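Long-range contact in putative lipase/esterase (Lactobacillus plantarum WCFS1, PDB 3BXP), which is a putative carboxylesterase of the alpha/beta-hydrolase superfamily that probably hydrolyses carboxylic ester bonds: residues H14-T19 with G91-W96. Sequence-based numbering, arbitrary orientation.
Sequences HPFQIT and GATIDW
Ile18 and Trp96 meet through a CH-pi interaction in which the methyl CD1 of Ile18 lies over one face of the indole. From Ile18 CD1 to the centroid of the six-membered ring of Trp96 is 3.7 Å, along a line 23° off the ring normal, and the methyl is displaced toward the rim, with Ile18 CD1 3.5 Å from Trp96 CZ3. The extended chi1 of Trp96 (-178°) carries the indole away from its own backbone N, and a roughly perpendicular chi2 sets the turn of the ring plane that meets the methyl.

Van der Waals packing accounts for the rest. The far end of the Phe16 ring reaches the helix at two consecutive residues, CZ lying 4.1 Å from Ala92 CB and CE2 only 3.1 Å from Thr93 OG1. The hydroxyl itself is hydrogen-bonded to Gln89 O, one turn back in the helix, so its polar end is satisfied although the side chain is buried among apolar groups. Ile18 CG2 approaches the same oxygen more loosely, 4.2 Å from Thr93 OG1.

The axes of strand 16-19 and helix 91-96 are 10.9 Å apart and inclined at 42°, as helix 85-99 packs against one side of the central sheet of an alpha/beta-hydrolase fold. Leu9 of strand 2-9 and Leu71 of strand 67-72, the two strands flanking strand 16-23, both touch Phe16 and Ile18, extending this apolar layer beneath the helix.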
ATOM      1  N   HIS B  14      25.725  26.760  -3.761  1.00 22.20           N
ATOM      2  CA  HIS B  14      25.960  25.340  -3.412  1.00 22.26           C
ATOM      3  C   HIS B  14      25.875  24.533  -4.689  1.00 21.79           C
ATOM      4  O   HIS B  14      24.792  24.061  -5.078  1.00 22.77           O
ATOM      5  CB  HIS B  14      24.912  24.839  -2.421  1.00 19.93           C
ATOM      6  CG  HIS B  14      25.152  25.304  -1.008  1.00 18.79           C
ATOM      7  ND1 HIS B  14      24.921  26.593  -0.609  1.00 23.74           N
ATOM      8  CD2 HIS B  14      25.588  24.636   0.080  1.00 22.18           C
ATOM      9  CE1 HIS B  14      25.261  26.727   0.664  1.00 21.52           C
ATOM     10  NE2 HIS B  14      25.636  25.538   1.121  1.00 20.26           N
ATOM     11  N   PRO B  15      27.015  24.380  -5.378  1.00 23.70           N
ATOM     12  CA  PRO B  15      27.061  23.631  -6.636  1.00 23.22           C
ATOM     13  C   PRO B  15      26.694  22.193  -6.448  1.00 21.62           C
ATOM     14  O   PRO B  15      26.836  21.665  -5.341  1.00 24.60           O
ATOM     15  CB  PRO B  15      28.530  23.724  -7.037  1.00 23.24           C
ATOM     16  CG  PRO B  15      29.004  24.950  -6.385  1.00 24.91           C
ATOM     17  CD  PRO B  15      28.314  25.015  -5.076  1.00 23.33           C
ATOM     18  N   PHE B  16      26.209  21.569  -7.512  1.00 21.80           N
ATOM     19  CA  PHE B  16      25.746  20.189  -7.465  1.00 21.98           C
ATOM     20  C   PHE B  16      25.812  19.563  -8.830  1.00 23.23           C
ATOM     21  O   PHE B  16      25.726  20.257  -9.851  1.00 21.75           O
ATOM     22  CB  PHE B  16      24.314  20.084  -6.954  1.00 23.50           C
ATOM     23  CG  PHE B  16      23.308  20.836  -7.787  1.00 22.85           C
ATOM     24  CD1 PHE B  16      23.191  22.214  -7.670  1.00 19.83           C
ATOM     25  CD2 PHE B  16      22.455  20.164  -8.670  1.00 25.18           C
ATOM     26  CE1 PHE B  16      22.280  22.913  -8.421  1.00 19.59           C
ATOM     27  CE2 PHE B  16      21.542  20.885  -9.422  1.00 24.45           C
ATOM     28  CZ  PHE B  16      21.438  22.234  -9.295  1.00 22.09           C
ATOM     29  N   GLN B  17      25.961  18.248  -8.856  0.50 22.75           N
ATOM     30  CA  GLN B  17      26.074  17.539 -10.115  0.50 21.94           C
ATOM     31  C   GLN B  17      24.843  16.761 -10.518  0.50 22.37           C
ATOM     32  O   GLN B  17      24.195  16.060  -9.736  0.50 20.39           O
ATOM     33  CB  GLN B  17      27.292  16.645 -10.116  0.50 24.63           C
ATOM     34  CG  GLN B  17      28.577  17.471 -10.197  0.50 19.63           C
ATOM     35  CD  GLN B  17      29.786  16.628  -9.980  0.50 29.08           C
ATOM     36  OE1 GLN B  17      29.718  15.623  -9.279  0.50 29.23           O
ATOM     37  NE2 GLN B  17      30.912  17.024 -10.575  0.50 16.28           N
ATOM     38  N   ILE B  18      24.567  16.877 -11.804  1.00 22.44           N
ATOM     39  CA  ILE B  18      23.459  16.166 -12.396  1.00 20.44           C
ATOM     40  C   ILE B  18      23.981  15.397 -13.606  1.00 17.66           C
ATOM     41  O   ILE B  18      24.985  15.784 -14.229  1.00 20.21           O
ATOM     42  CB  ILE B  18      22.363  17.135 -12.854  1.00 20.37           C
ATOM     43  CG1 ILE B  18      22.849  17.930 -14.081  1.00 19.12           C
ATOM     44  CG2 ILE B  18      21.874  18.002 -11.674  1.00 23.49           C
ATOM     45  CD1 ILE B  18      21.714  18.753 -14.770  1.00 26.05           C
ATOM     46  N   THR B  19      23.303  14.318 -13.948  1.00 18.68           N
ATOM     47  CA  THR B  19      23.475  13.655 -15.254  1.00 19.65           C
ATOM     48  C   THR B  19      22.107  13.587 -15.903  1.00 22.21           C
ATOM     49  O   THR B  19      21.147  13.048 -15.324  1.00 19.06           O
ATOM     50  CB  THR B  19      24.052  12.242 -15.097  1.00 20.87           C
ATOM     51  OG1 THR B  19      25.343  12.337 -14.493  1.00 20.87           O
ATOM     52  CG2 THR B  19      24.199  11.516 -16.452  1.00 18.97           C
ATOM     53  N   GLY B  91      14.737  22.664  -7.223  1.00 19.51           N
ATOM     54  CA  GLY B  91      14.110  23.742  -7.979  1.00 20.65           C
ATOM     55  C   GLY B  91      14.930  24.236  -9.177  1.00 21.20           C
ATOM     56  O   GLY B  91      14.370  24.520 -10.263  1.00 18.86           O
ATOM     57  N   ALA B  92      16.234  24.423  -8.954  1.00 20.92           N
ATOM     58  CA  ALA B  92      17.156  24.840 -10.002  1.00 21.68           C
ATOM     59  C   ALA B  92      17.246  23.786 -11.129  1.00 17.82           C
ATOM     60  O   ALA B  92      17.442  24.128 -12.288  1.00 19.69           O
ATOM     61  CB  ALA B  92      18.537  25.157  -9.426  1.00 21.26           C
ATOM     62  N   THR B  93      17.090  22.513 -10.772  1.00 21.81           N
ATOM     63  CA  THR B  93      17.196  21.404 -11.746  1.00 21.80           C
ATOM     64  C   THR B  93      15.934  21.370 -12.622  1.00 19.86           C
ATOM     65  O   THR B  93      15.984  21.123 -13.864  1.00 19.73           O
ATOM     66  CB  THR B  93      17.432  20.042 -11.023  1.00 22.83           C
ATOM     67  OG1 THR B  93      18.599  20.115 -10.199  1.00 19.97           O
ATOM     68  CG2 THR B  93      17.584  18.898 -12.023  1.00 21.15           C
ATOM     69  N   ILE B  94      14.802  21.543 -11.974  1.00 18.62           N
ATOM     70  CA  ILE B  94      13.551  21.668 -12.697  1.00 19.58           C
ATOM     71  C   ILE B  94      13.642  22.872 -13.670  1.00 19.85           C
ATOM     72  O   ILE B  94      13.306  22.767 -14.868  1.00 19.94           O
ATOM     73  CB  ILE B  94      12.343  21.827 -11.753  1.00 16.09           C
ATOM     74  CG1 ILE B  94      12.078  20.505 -10.970  1.00 20.02           C
ATOM     75  CG2 ILE B  94      11.126  22.233 -12.556  1.00 22.34           C
ATOM     76  CD1 ILE B  94      11.144  20.671  -9.733  1.00 21.42           C
ATOM     77  N   ASP B  95      14.123  23.999 -13.177  1.00 17.81           N
ATOM     78  CA  ASP B  95      14.329  25.166 -14.050  1.00 18.37           C
ATOM     79  C   ASP B  95      15.259  24.849 -15.217  1.00 20.13           C
ATOM     80  O   ASP B  95      14.955  25.068 -16.389  1.00 20.66           O
ATOM     81  CB  ASP B  95      14.900  26.291 -13.206  1.00 17.14           C
ATOM     82  CG  ASP B  95      15.010  27.603 -13.946  1.00 24.15           C
ATOM     83  OD1 ASP B  95      15.811  27.649 -14.859  1.00 22.12           O
ATOM     84  OD2 ASP B  95      14.363  28.591 -13.577  1.00 20.51           O
ATOM     85  N   TRP B  96      16.386  24.224 -14.905  1.00 21.58           N
ATOM     86  CA  TRP B  96      17.320  23.860 -15.976  1.00 18.33           C
ATOM     87  C   TRP B  96      16.657  22.973 -17.051  1.00 16.22           C
ATOM     88  O   TRP B  96      16.785  23.197 -18.261  1.00 19.45           O
ATOM     89  CB  TRP B  96      18.573  23.208 -15.389  1.00 20.76           C
ATOM     90  CG  TRP B  96      19.574  22.865 -16.431  1.00 19.98           C
ATOM     91  CD1 TRP B  96      20.475  23.717 -17.047  1.00 21.99           C
ATOM     92  CD2 TRP B  96      19.798  21.562 -17.003  1.00 20.77           C
ATOM     93  NE1 TRP B  96      21.234  23.001 -17.956  1.00 22.62           N
ATOM     94  CE2 TRP B  96      20.833  21.692 -17.948  1.00 24.66           C
ATOM     95  CE3 TRP B  96      19.226  20.291 -16.789  1.00 21.10           C
ATOM     96  CZ2 TRP B  96      21.310  20.592 -18.687  1.00 22.73           C
ATOM     97  CZ3 TRP B  96      19.696  19.212 -17.538  1.00 21.19           C
ATOM     98  CH2 TRP B  96      20.728  19.380 -18.467  1.00 24.84           C
TER